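Local coordinates for protein probable acetyltransferases (Chromobacterium violaceum, PDB 3PZJ) that probably transfers an acetyl group from acetyl-CoA to an amine, perhaps a protein N-terminal serine or alanine, as a member of the GNAT family, at residues E157-S162 and R193-F198; L108-M113 and I120-V125; A21-A26 and G152-E157. One frame throughout, in Å; residues are numbered along the deposited sequence. Where two conformers were deposited one is given.

In the fold
From the N terminus, contact 3 opens first: residues 21-26, in the irregular lead-in before strand 34-35, meet residues 152-157 and so close a loop of 125 intervening residues. Contact 2 falls wholly within that loop as a tight hairpin of strands 106-114 and 119-127, with six residues between its segments. Contact 1 follows in series, joining strand 155-161 to strand 191-201 across 30 residues that hold helix 165-174 and strand 177-188. None of the three cross. Glu157 belongs to both contact 3 and contact 1, and its backbone probably bonds to Ile120 and Ile122 of contact 2, which makes strand 155-161 the common element of the mixed sheet.

Contact 1: residues E157-S162 and R193-F198; sequences EWRCDS and RDTHVF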
loop_
_atom_site.group_PDB
_atom_site.type_symbol
_atom_site.label_atom_id
_atom_site.label_comp_id
_atom_site.label_asym_id
_atom_site.label_seq_id
_atom_site.Cartn_x
_atom_site.Cartn_y
_atom_site.Cartn_z
ATOM N N GLU A 157 0.958 -6.405 8.507
ATOM C CA GLU A 157 -0.248 -6.777 7.818
ATOM C C GLU A 157 -0.170 -8.220 7.383
ATOM O O GLU A 157 0.888 -8.767 7.235
ATOM C CB GLU A 157 -0.445 -5.943 6.566
ATOM C CG GLU A 157 -0.926 -4.639 6.814
ATOM C CD GLU A 157 -1.202 -3.854 5.562
ATOM O OE1 GLU A 157 -1.680 -2.770 5.724
ATOM O OE2 GLU A 157 -0.944 -4.308 4.475
ATOM N N TRP A 158 -1.334 -8.788 7.152
ATOM C CA TRP A 158 -1.524 -10.017 6.441
ATOM C C TRP A 158 -2.650 -9.734 5.469
ATOM O O TRP A 158 -3.665 -9.251 5.852
ATOM C CB TRP A 158 -1.878 -11.160 7.380
ATOM C CG TRP A 158 -2.096 -12.521 6.764
ATOM C CD1 TRP A 158 -3.095 -12.897 5.937
ATOM C CD2 TRP A 158 -1.308 -13.682 6.977
ATOM N NE1 TRP A 158 -2.977 -14.208 5.612
ATOM C CE2 TRP A 158 -1.884 -14.718 6.241
ATOM C CE3 TRP A 158 -0.175 -13.952 7.725
ATOM C CZ2 TRP A 158 -1.363 -15.990 6.237
ATOM C CZ3 TRP A 158 0.336 -15.206 7.699
ATOM C CH2 TRP A 158 -0.258 -16.209 6.972
ATOM N N ARG A 159 -2.406 -10.022 4.208
ATOM C CA ARG A 159 -3.408 -9.791 3.145
ATOM C C ARG A 159 -3.681 -11.083 2.332
ATOM O O ARG A 159 -2.799 -11.914 2.119
ATOM C CB ARG A 159 -2.944 -8.763 2.137
ATOM C CG ARG A 159 -2.837 -7.401 2.662
ATOM C CD ARG A 159 -2.464 -6.346 1.596
ATOM N NE ARG A 159 -2.420 -5.049 2.253
ATOM C CZ ARG A 159 -2.788 -3.906 1.698
ATOM N NH1 ARG A 159 -2.649 -2.777 2.375
ATOM N NH2 ARG A 159 -3.202 -3.908 0.461
ATOM N N CYS A 160 -4.919 -11.247 1.881
ATOM C CA CYS A 160 -5.264 -12.399 1.011
ATOM C C CYS A 160 -6.434 -12.149 0.119
ATOM O O CYS A 160 -7.206 -11.240 0.272
ATOM C CB CYS A 160 -5.482 -13.676 1.842
ATOM S SG CYS A 160 -6.922 -13.664 2.860
ATOM N N ASP A 161 -6.515 -12.950 -0.931
ATOM C CA ASP A 161 -7.680 -12.935 -1.808
ATOM C C ASP A 161 -8.836 -13.345 -0.975
ATOM O O ASP A 161 -8.756 -14.261 -0.169
ATOM C CB ASP A 161 -7.439 -13.858 -3.022
ATOM C CG ASP A 161 -8.548 -13.794 -4.070
ATOM O OD1 ASP A 161 -9.744 -14.017 -3.715
ATOM O OD2 ASP A 161 -8.179 -13.586 -5.260
ATOM N N SER A 162 -9.947 -12.656 -1.128
ATOM C CA SER A 162 -11.110 -12.953 -0.285
ATOM C C SER A 162 -11.627 -14.371 -0.518
ATOM O O SER A 162 -12.296 -14.964 0.358
ATOM C CB SER A 162 -12.242 -11.936 -0.551
ATOM O OG SER A 162 -12.774 -12.177 -1.855
ATOM N N ARG A 193 -10.168 -9.780 -7.935
ATOM C CA ARG A 193 -9.714 -10.071 -6.586
ATOM C C ARG A 193 -10.108 -8.946 -5.665
ATOM O O ARG A 193 -9.825 -7.832 -5.944
ATOM C CB ARG A 193 -8.211 -10.210 -6.506
ATOM C CG ARG A 193 -7.722 -10.135 -5.096
ATOM C CD ARG A 193 -6.397 -10.817 -4.867
ATOM N NE ARG A 193 -5.744 -10.307 -3.680
ATOM C CZ ARG A 193 -4.607 -10.727 -3.165
ATOM N NH1 ARG A 193 -4.172 -10.151 -2.091
ATOM N NH2 ARG A 193 -3.906 -11.682 -3.697
ATOM N N ASP A 194 -10.797 -9.276 -4.595
ATOM C CA ASP A 194 -11.003 -8.402 -3.468
ATOM C C ASP A 194 -10.026 -8.875 -2.440
ATOM O O ASP A 194 -9.881 -10.094 -2.162
ATOM C CB ASP A 194 -12.413 -8.581 -2.839
ATOM C CG ASP A 194 -13.575 -8.320 -3.810
ATOM O OD1 ASP A 194 -13.495 -7.569 -4.781
ATOM O OD2 ASP A 194 -14.608 -8.862 -3.552
ATOM N N THR A 195 -9.372 -7.947 -1.780
ATOM C CA THR A 195 -8.365 -8.278 -0.811
ATOM C C THR A 195 -8.795 -8.059 0.621
ATOM O O THR A 195 -9.118 -6.997 0.967
ATOM C CB THR A 195 -7.131 -7.428 -1.039
ATOM O OG1 THR A 195 -6.562 -7.768 -2.283
ATOM C CG2 THR A 195 -6.142 -7.658 0.083
ATOM N N HIS A 196 -8.724 -9.081 1.448
ATOM C CA HIS A 196 -8.912 -8.899 2.875
ATOM C C HIS A 196 -7.617 -8.383 3.500
ATOM O O HIS A 196 -6.506 -8.940 3.200
ATOM C CB HIS A 196 -9.225 -10.245 3.568
ATOM C CG HIS A 196 -10.566 -10.858 3.251
ATOM N ND1 HIS A 196 -11.700 -10.134 2.955
ATOM C CD2 HIS A 196 -10.952 -12.169 3.280
ATOM C CE1 HIS A 196 -12.724 -10.973 2.795
ATOM N NE2 HIS A 196 -12.288 -12.209 2.967
ATOM N N VAL A 197 -7.736 -7.381 4.383
ATOM C CA VAL A 197 -6.596 -6.848 5.131
ATOM C C VAL A 197 -6.767 -7.126 6.599
ATOM O O VAL A 197 -7.838 -6.834 7.201
ATOM C CB VAL A 197 -6.400 -5.325 4.904
ATOM C CG1 VAL A 197 -5.165 -4.807 5.712
ATOM C CG2 VAL A 197 -6.253 -5.009 3.412
ATOM N N PHE A 198 -5.739 -7.752 7.172
ATOM C CA PHE A 198 -5.643 -8.058 8.553
ATOM C C PHE A 198 -4.383 -7.376 9.119
ATOM O O PHE A 198 -3.458 -7.163 8.382
ATOM C CB PHE A 198 -5.461 -9.541 8.784
ATOM C CG PHE A 198 -6.555 -10.406 8.238
ATOM C CD1 PHE A 198 -7.575 -10.875 9.072
ATOM C CD2 PHE A 198 -6.525 -10.854 6.924
ATOM C CE1 PHE A 198 -8.574 -11.715 8.565
ATOM C CE2 PHE A 198 -7.511 -11.677 6.439
ATOM C CZ PHE A 198 -8.560 -12.070 7.248
HETATM O O HOH W 1 -1.668 -10.657 -0.711
HETATM O O HOH W 2 -11.750 -12.054 -4.371
HETATM O O HOH W 3 -14.294 -13.977 2.996
#
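Arg193 crosses Asp161 where strands 155-161 and 191-201 run antiparallel in the central sheet of the GNAT fold, their segment directions 156° apart. Arg193 CD packs 3.3 Å from Asp161 OD2, but NE stays 4.4 Å from that same Asp161 OD2, too far for a salt bridge. The guanidinium lays one face over Asp161 N, and Arg193 NE donates in its plane to Thr195 OG1 at 3.0 Å. Asp194 O accepts Ser162 N at 2.8 Å, and one water joins Asp194 N, Asp161 OD1 and Ser162 OG; Asp161 OD1 also takes Arg163 N. Thr195 CG2 rests on Arg159 CB. His196 exchanges two backbone bonds with Cys160, while Ser162 CB sits over its ring, 3.7 Å from the His196 centroid, a CH-pi contact; His196 ND1 is hydrogen-bonded to Thr181 OG1. Val197 CG2 lies 4.0 Å above the centre of the Arg159 guanidinium, which a salt bridge from Arg159 NE ties to Glu157. Phe198 exchanges backbone bonds with Trp158. With its CG anti to the carbonyl carbon (chi1 -59°), the ring turns an edge to Trp158 O, 3.4 Å from Phe198 CD2, and CE2 of Phe198 ends 4.1 Å from Cys160 SG.

Contact 2: residues L108-M113 and I120-V125; sequences LGYRQM and IEIGHV. With EDO (1,2-ethanediol), chain D.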
loop_
_atom_site.group_PDB
_atom_site.type_symbol
_atom_site.label_atom_id
_atom_site.label_comp_id
_atom_site.label_asym_id
_atom_site.label_seq_id
_atom_site.Cartn_x
_atom_site.Cartn_y
_atom_site.Cartn_z
ATOM N N LEU A 108 8.608 -17.704 2.756
ATOM C CA LEU A 108 7.787 -16.575 3.155
ATOM C C LEU A 108 8.656 -15.363 3.457
ATOM O O LEU A 108 9.811 -15.456 3.454
ATOM C CB LEU A 108 6.914 -16.919 4.348
ATOM C CG LEU A 108 7.504 -16.782 5.712
ATOM C CD1 LEU A 108 6.430 -16.757 6.766
ATOM C CD2 LEU A 108 8.498 -17.803 5.968
ATOM N N GLY A 109 8.063 -14.212 3.653
ATOM C CA GLY A 109 8.835 -13.041 3.966
ATOM C C GLY A 109 8.052 -11.784 4.224
ATOM O O GLY A 109 6.919 -11.867 4.571
ATOM N N TYR A 110 8.696 -10.643 4.047
ATOM C CA TYR A 110 8.093 -9.354 4.212
ATOM C C TYR A 110 7.930 -8.721 2.829
ATOM O O TYR A 110 8.764 -8.903 1.903
ATOM C CB TYR A 110 9.013 -8.490 5.049
ATOM C CG TYR A 110 9.347 -9.006 6.454
ATOM C CD1 TYR A 110 8.361 -9.196 7.402
ATOM C CD2 TYR A 110 10.676 -9.229 6.845
ATOM C CE1 TYR A 110 8.685 -9.570 8.705
ATOM C CE2 TYR A 110 10.993 -9.644 8.157
ATOM C CZ TYR A 110 9.986 -9.815 9.046
ATOM O OH TYR A 110 10.308 -10.162 10.310
ATOM N N ARG A 111 6.868 -7.936 2.680
ATOM C CA ARG A 111 6.785 -7.056 1.551
ATOM C C ARG A 111 6.178 -5.758 1.975
ATOM O O ARG A 111 5.718 -5.577 3.129
ATOM C CB ARG A 111 5.962 -7.664 0.431
ATOM C CG ARG A 111 4.507 -7.955 0.894
ATOM C CD ARG A 111 3.736 -8.832 -0.179
ATOM N NE ARG A 111 3.767 -8.196 -1.475
ATOM C CZ ARG A 111 2.885 -7.283 -1.938
ATOM N NH1 ARG A 111 1.830 -6.889 -1.228
ATOM N NH2 ARG A 111 3.046 -6.743 -3.154
ATOM N N GLN A 112 6.229 -4.827 1.059
ATOM C CA GLN A 112 5.735 -3.461 1.326
ATOM C C GLN A 112 6.338 -2.919 2.664
ATOM O O GLN A 112 5.614 -2.368 3.461
ATOM C CB GLN A 112 4.179 -3.433 1.356
ATOM C CG GLN A 112 3.515 -3.853 0.065
ATOM C CD GLN A 112 3.788 -2.877 -1.027
ATOM O OE1 GLN A 112 4.602 -3.126 -1.937
ATOM N NE2 GLN A 112 3.148 -1.766 -0.955
HETATM N N MSE A 113 7.632 -3.132 2.902
HETATM C CA MSE A 113 8.303 -2.583 4.072
HETATM C C MSE A 113 8.365 -1.048 3.909
HETATM O O MSE A 113 8.811 -0.510 2.825
HETATM C CB MSE A 113 9.710 -3.158 4.202
HETATM C CG MSE A 113 10.593 -2.420 5.178
HETATM SE SE MSE A 113 12.310 -3.263 5.214
HETATM C CE MSE A 113 11.820 -5.133 5.593
ATOM N N ILE A 120 4.780 -2.908 7.831
ATOM C CA ILE A 120 5.302 -4.027 7.037
ATOM C C ILE A 120 4.161 -5.017 6.785
ATOM O O ILE A 120 3.144 -4.945 7.495
ATOM C CB ILE A 120 6.499 -4.696 7.766
ATOM C CG1 ILE A 120 7.336 -5.531 6.818
ATOM C CG2 ILE A 120 6.075 -5.385 9.087
ATOM C CD1 ILE A 120 8.882 -5.716 7.333
ATOM N N GLU A 121 4.363 -5.929 5.818
ATOM C CA GLU A 121 3.376 -6.944 5.478
ATOM C C GLU A 121 4.086 -8.298 5.468
ATOM O O GLU A 121 5.178 -8.356 4.895
ATOM C CB GLU A 121 2.817 -6.619 4.142
ATOM C CG GLU A 121 1.761 -7.614 3.629
ATOM C CD GLU A 121 1.278 -7.275 2.224
ATOM O OE1 GLU A 121 1.343 -6.126 1.757
ATOM O OE2 GLU A 121 0.897 -8.234 1.552
ATOM N N ILE A 122 3.567 -9.321 6.184
ATOM C CA ILE A 122 4.043 -10.693 6.022
ATOM C C ILE A 122 3.284 -11.261 4.833
ATOM O O ILE A 122 2.076 -11.221 4.816
ATOM C CB ILE A 122 3.842 -11.522 7.305
ATOM C CG1 ILE A 122 4.907 -11.110 8.317
ATOM C CG2 ILE A 122 3.977 -13.000 7.077
ATOM C CD1 ILE A 122 4.615 -11.466 9.746
ATOM N N GLY A 123 4.018 -11.721 3.841
ATOM C CA GLY A 123 3.465 -12.311 2.671
ATOM C C GLY A 123 4.353 -13.301 1.994
ATOM O O GLY A 123 5.292 -13.800 2.603
ATOM N N HIS A 124 3.959 -13.627 0.776
ATOM C CA HIS A 124 4.528 -14.658 -0.007
ATOM C C HIS A 124 4.634 -15.935 0.803
ATOM O O HIS A 124 5.627 -16.682 0.717
ATOM C CB HIS A 124 5.918 -14.199 -0.514
ATOM C CG HIS A 124 5.854 -13.155 -1.568
ATOM N ND1 HIS A 124 6.404 -11.916 -1.381
ATOM C CD2 HIS A 124 5.334 -13.151 -2.822
ATOM C CE1 HIS A 124 6.177 -11.168 -2.454
ATOM N NE2 HIS A 124 5.518 -11.884 -3.341
ATOM N N VAL A 125 3.537 -16.271 1.504
ATOM C CA VAL A 125 3.532 -17.451 2.330
ATOM C C VAL A 125 3.243 -18.648 1.465
ATOM O O VAL A 125 2.112 -18.808 0.917
ATOM C CB VAL A 125 2.496 -17.372 3.452
ATOM C CG1 VAL A 125 2.415 -18.708 4.308
ATOM C CG2 VAL A 125 2.665 -16.108 4.296
HETATM C C1 EDO D . 1.872 -13.195 -1.843
HETATM O O1 EDO D . 1.698 -14.590 -1.824
HETATM C C2 EDO D . 1.167 -12.604 -0.648
HETATM O O2 EDO D . 1.980 -11.549 -0.214
#
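Ile120 drops its CD1 methyl onto one face of the Tyr110 ring, 3.8 Å from the Tyr110 centroid and 28° off the normal, a CH-pi contact. The bump is well seated: CD1 of Ile120 comes within 3.4 Å of Tyr110 CG. Ile122, the non-hydrogen-bonded partner of Tyr110, stands beside it and points the same way, its CG1 4.1 Å from Tyr110 CD1. Helix 135-150 packs against this apolar face, and Leu144 O accepts a bond from Tyr110 OH.

The reverse face is polar and stepped. Glu121, extended, runs alongside Arg111, whose CG lies between the backbone N and the carbonyl carbon (chi1 60°) and whose chain bends farther out. Arg111 NH1 thereby reaches Glu121 OE1 at 3.1 Å and Glu121 OE2 at 3.2 Å. Both bonds are weak and the charged planes stand 75° apart, evidence of a salt bridge that is not a flat paired one. Gln112 CG covers one face of the guanidinium.

Gly123, opposite Gly109 in a hydrogen-bonded pair, presents bare backbone here; Arg111 CD and a 1,2-ethanediol, probably from the crystallisation liquor, occupy the hollow, with CD of Arg111 3.2 Å from O2 of the diol. O2 accepts from His124 N at 3.0 Å, while C1 of the diol approaches CD2 of the His124 ring; Tyr69 OH also bonds the diol.

The register supplies the last evidence. Gly109 faces Gly123 but Leu108 faces Val125, so His124, with left-handed backbone angles, is one residue too many: a beta bulge. In the hairpin of strands 106-114 and 119-127, it is consistent with the bulge of GNAT enzymes, whose backbone N-H would probably meet the thioester carbonyl of acetyl-CoA.

Contact 3: residues A21-A26 and G152-E157; sequences AGWRSA and GYRRCE
Ala26 and Gly152 bring their backbones together with CA atoms 4.7 Å apart, the one place where the irregular segment 21-26 runs close against 152-157. No direct hydrogen bond links the two segments; instead one water donates to Arg24 O at 2.7 Å and to Gly152 O at 2.9 Å. Gly152 leaves helix 135-150 through a Schellman motif, its positive phi turning the chain toward Tyr153.

Ala26 points its methyl at that turn. CB of Ala26 lies 3.4 Å from the centroid of the Tyr153 ring and only 10° off the normal, a centred CH-pi contact. Tyr153 CG is anti to the carbonyl carbon (chi1 -71°), which brings one face of the ring against Ala26 CB although the tyrosine's own CB starts in the other direction, and Tyr153 OH bonds to Gly27 O. The contact thus sits on the closing end of the beta-alpha-beta crossover of the GNAT core, where helix 135-150 leads from strand 119-127 into its parallel neighbour 155-161.

Trp23 reaches Arg154 with its six-membered ring. CZ3 of Trp23 lies 3.6 Å from Arg154 CD and also meets CG, so the aliphatic part of the arginine does the touching, with the guanidinium plane turned 78° from the ring. Both side chains also pack on Val187 of the second subunit, and Asn192 OD1 of that subunit accepts a hydrogen bond from Arg154 NH2.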
loop_
_atom_site.group_PDB
_atom_site.type_symbol
_atom_site.label_atom_id
_atom_site.label_comp_id
_atom_site.label_asym_id
_atom_site.label_seq_id
_atom_site.Cartn_x
_atom_site.Cartn_y
_atom_site.Cartn_z
ATOM N N ALA A 21 6.830 8.429 21.982
ATOM C CA ALA A 21 8.144 8.646 22.639
ATOM C C ALA A 21 9.222 7.782 21.988
ATOM O O ALA A 21 9.035 6.558 21.780
ATOM C CB ALA A 21 8.068 8.348 24.154
ATOM N N GLY A 22 10.329 8.415 21.643
ATOM C CA GLY A 22 11.457 7.703 21.103
ATOM C C GLY A 22 11.107 7.040 19.779
ATOM O O GLY A 22 11.610 5.930 19.496
ATOM N N TRP A 23 10.253 7.691 18.977
ATOM C CA TRP A 23 9.974 7.175 17.625
ATOM C C TRP A 23 11.215 7.322 16.737
ATOM O O TRP A 23 11.912 8.354 16.759
ATOM C CB TRP A 23 8.777 7.873 16.954
ATOM C CG TRP A 23 8.693 7.472 15.528
ATOM C CD1 TRP A 23 8.982 8.256 14.443
ATOM C CD2 TRP A 23 8.492 6.137 15.019
ATOM N NE1 TRP A 23 8.902 7.510 13.291
ATOM C CE2 TRP A 23 8.569 6.215 13.606
ATOM C CE3 TRP A 23 8.234 4.892 15.619
ATOM C CZ2 TRP A 23 8.435 5.108 12.786
ATOM C CZ3 TRP A 23 8.054 3.783 14.787
ATOM C CH2 TRP A 23 8.183 3.906 13.393
ATOM N N ARG A 24 11.542 6.268 16.014
ATOM C CA ARG A 24 12.512 6.349 14.919
ATOM C C ARG A 24 12.158 5.337 13.832
ATOM O O ARG A 24 11.333 4.417 14.095
ATOM C CB ARG A 24 13.901 6.054 15.392
ATOM C CG ARG A 24 14.133 4.645 15.867
ATOM C CD ARG A 24 15.579 4.603 16.308
ATOM N NE ARG A 24 15.907 3.379 17.000
ATOM C CZ ARG A 24 16.921 2.577 16.689
ATOM N NH1 ARG A 24 17.763 2.849 15.693
ATOM N NH2 ARG A 24 17.100 1.483 17.411
ATOM N N SER A 25 12.784 5.464 12.655
ATOM C CA SER A 25 12.505 4.500 11.604
ATOM C C SER A 25 12.798 3.084 12.078
ATOM O O SER A 25 13.745 2.829 12.860
ATOM C CB SER A 25 13.293 4.752 10.353
ATOM O OG SER A 25 12.950 6.032 9.817
ATOM N N ALA A 26 11.958 2.150 11.596
ATOM C CA ALA A 26 12.189 0.739 11.878
ATOM C C ALA A 26 13.390 0.196 11.066
ATOM O O ALA A 26 13.823 0.782 10.020
ATOM C CB ALA A 26 10.885 -0.060 11.570
ATOM N N GLY A 152 11.309 -2.722 15.481
ATOM C CA GLY A 152 10.627 -1.469 15.674
ATOM C C GLY A 152 9.426 -1.178 14.811
ATOM O O GLY A 152 8.920 -0.030 14.787
ATOM N N TYR A 153 8.930 -2.218 14.135
ATOM C CA TYR A 153 7.639 -2.092 13.356
ATOM C C TYR A 153 6.481 -1.926 14.321
ATOM O O TYR A 153 6.439 -2.547 15.439
ATOM C CB TYR A 153 7.449 -3.226 12.283
ATOM C CG TYR A 153 8.393 -3.036 11.137
ATOM C CD1 TYR A 153 8.051 -2.226 10.045
ATOM C CD2 TYR A 153 9.682 -3.537 11.208
ATOM C CE1 TYR A 153 8.955 -2.019 8.996
ATOM C CE2 TYR A 153 10.636 -3.291 10.219
ATOM C CZ TYR A 153 10.274 -2.477 9.148
ATOM O OH TYR A 153 11.181 -2.310 8.197
ATOM N N ARG A 154 5.547 -1.076 13.934
ATOM C CA ARG A 154 4.304 -0.785 14.697
ATOM C C ARG A 154 3.082 -1.553 14.201
ATOM O O ARG A 154 2.142 -1.752 14.938
ATOM C CB ARG A 154 3.973 0.719 14.586
ATOM C CG ARG A 154 4.971 1.596 15.228
ATOM C CD ARG A 154 4.592 3.050 15.158
ATOM N NE ARG A 154 3.529 3.311 16.042
ATOM C CZ ARG A 154 2.369 3.866 15.741
ATOM N NH1 ARG A 154 2.040 4.161 14.517
ATOM N NH2 ARG A 154 1.479 4.039 16.725
ATOM N N ARG A 155 3.110 -1.996 12.959
ATOM C CA ARG A 155 1.974 -2.597 12.304
ATOM C C ARG A 155 2.511 -3.699 11.346
ATOM O O ARG A 155 3.389 -3.398 10.517
ATOM C CB ARG A 155 1.286 -1.505 11.461
ATOM C CG ARG A 155 0.135 -2.008 10.572
ATOM C CD ARG A 155 -0.303 -0.969 9.544
ATOM N NE ARG A 155 -1.264 -1.496 8.595
ATOM C CZ ARG A 155 -2.525 -1.914 8.900
ATOM N NH1 ARG A 155 -3.069 -1.762 10.092
ATOM N NH2 ARG A 155 -3.244 -2.492 7.979
ATOM N N CYS A 156 1.994 -4.914 11.444
ATOM C CA CYS A 156 2.323 -6.034 10.630
ATOM C C CYS A 156 1.070 -6.480 9.816
ATOM O O CYS A 156 0.176 -6.766 10.562
ATOM C CB CYS A 156 2.941 -7.216 11.384
ATOM S SG CYS A 156 4.647 -6.959 11.915
ATOM N N GLU A 157 0.958 -6.405 8.507
ATOM C CA GLU A 157 -0.248 -6.777 7.818
ATOM C C GLU A 157 -0.170 -8.220 7.383
ATOM O O GLU A 157 0.888 -8.767 7.235
ATOM C CB GLU A 157 -0.445 -5.943 6.566
ATOM C CG GLU A 157 -0.926 -4.639 6.814
ATOM C CD GLU A 157 -1.202 -3.854 5.562
ATOM O OE1 GLU A 157 -1.680 -2.770 5.724
ATOM O OE2 GLU A 157 -0.944 -4.308 4.475
HETATM O O HOH W 4 11.009 1.894 15.100
#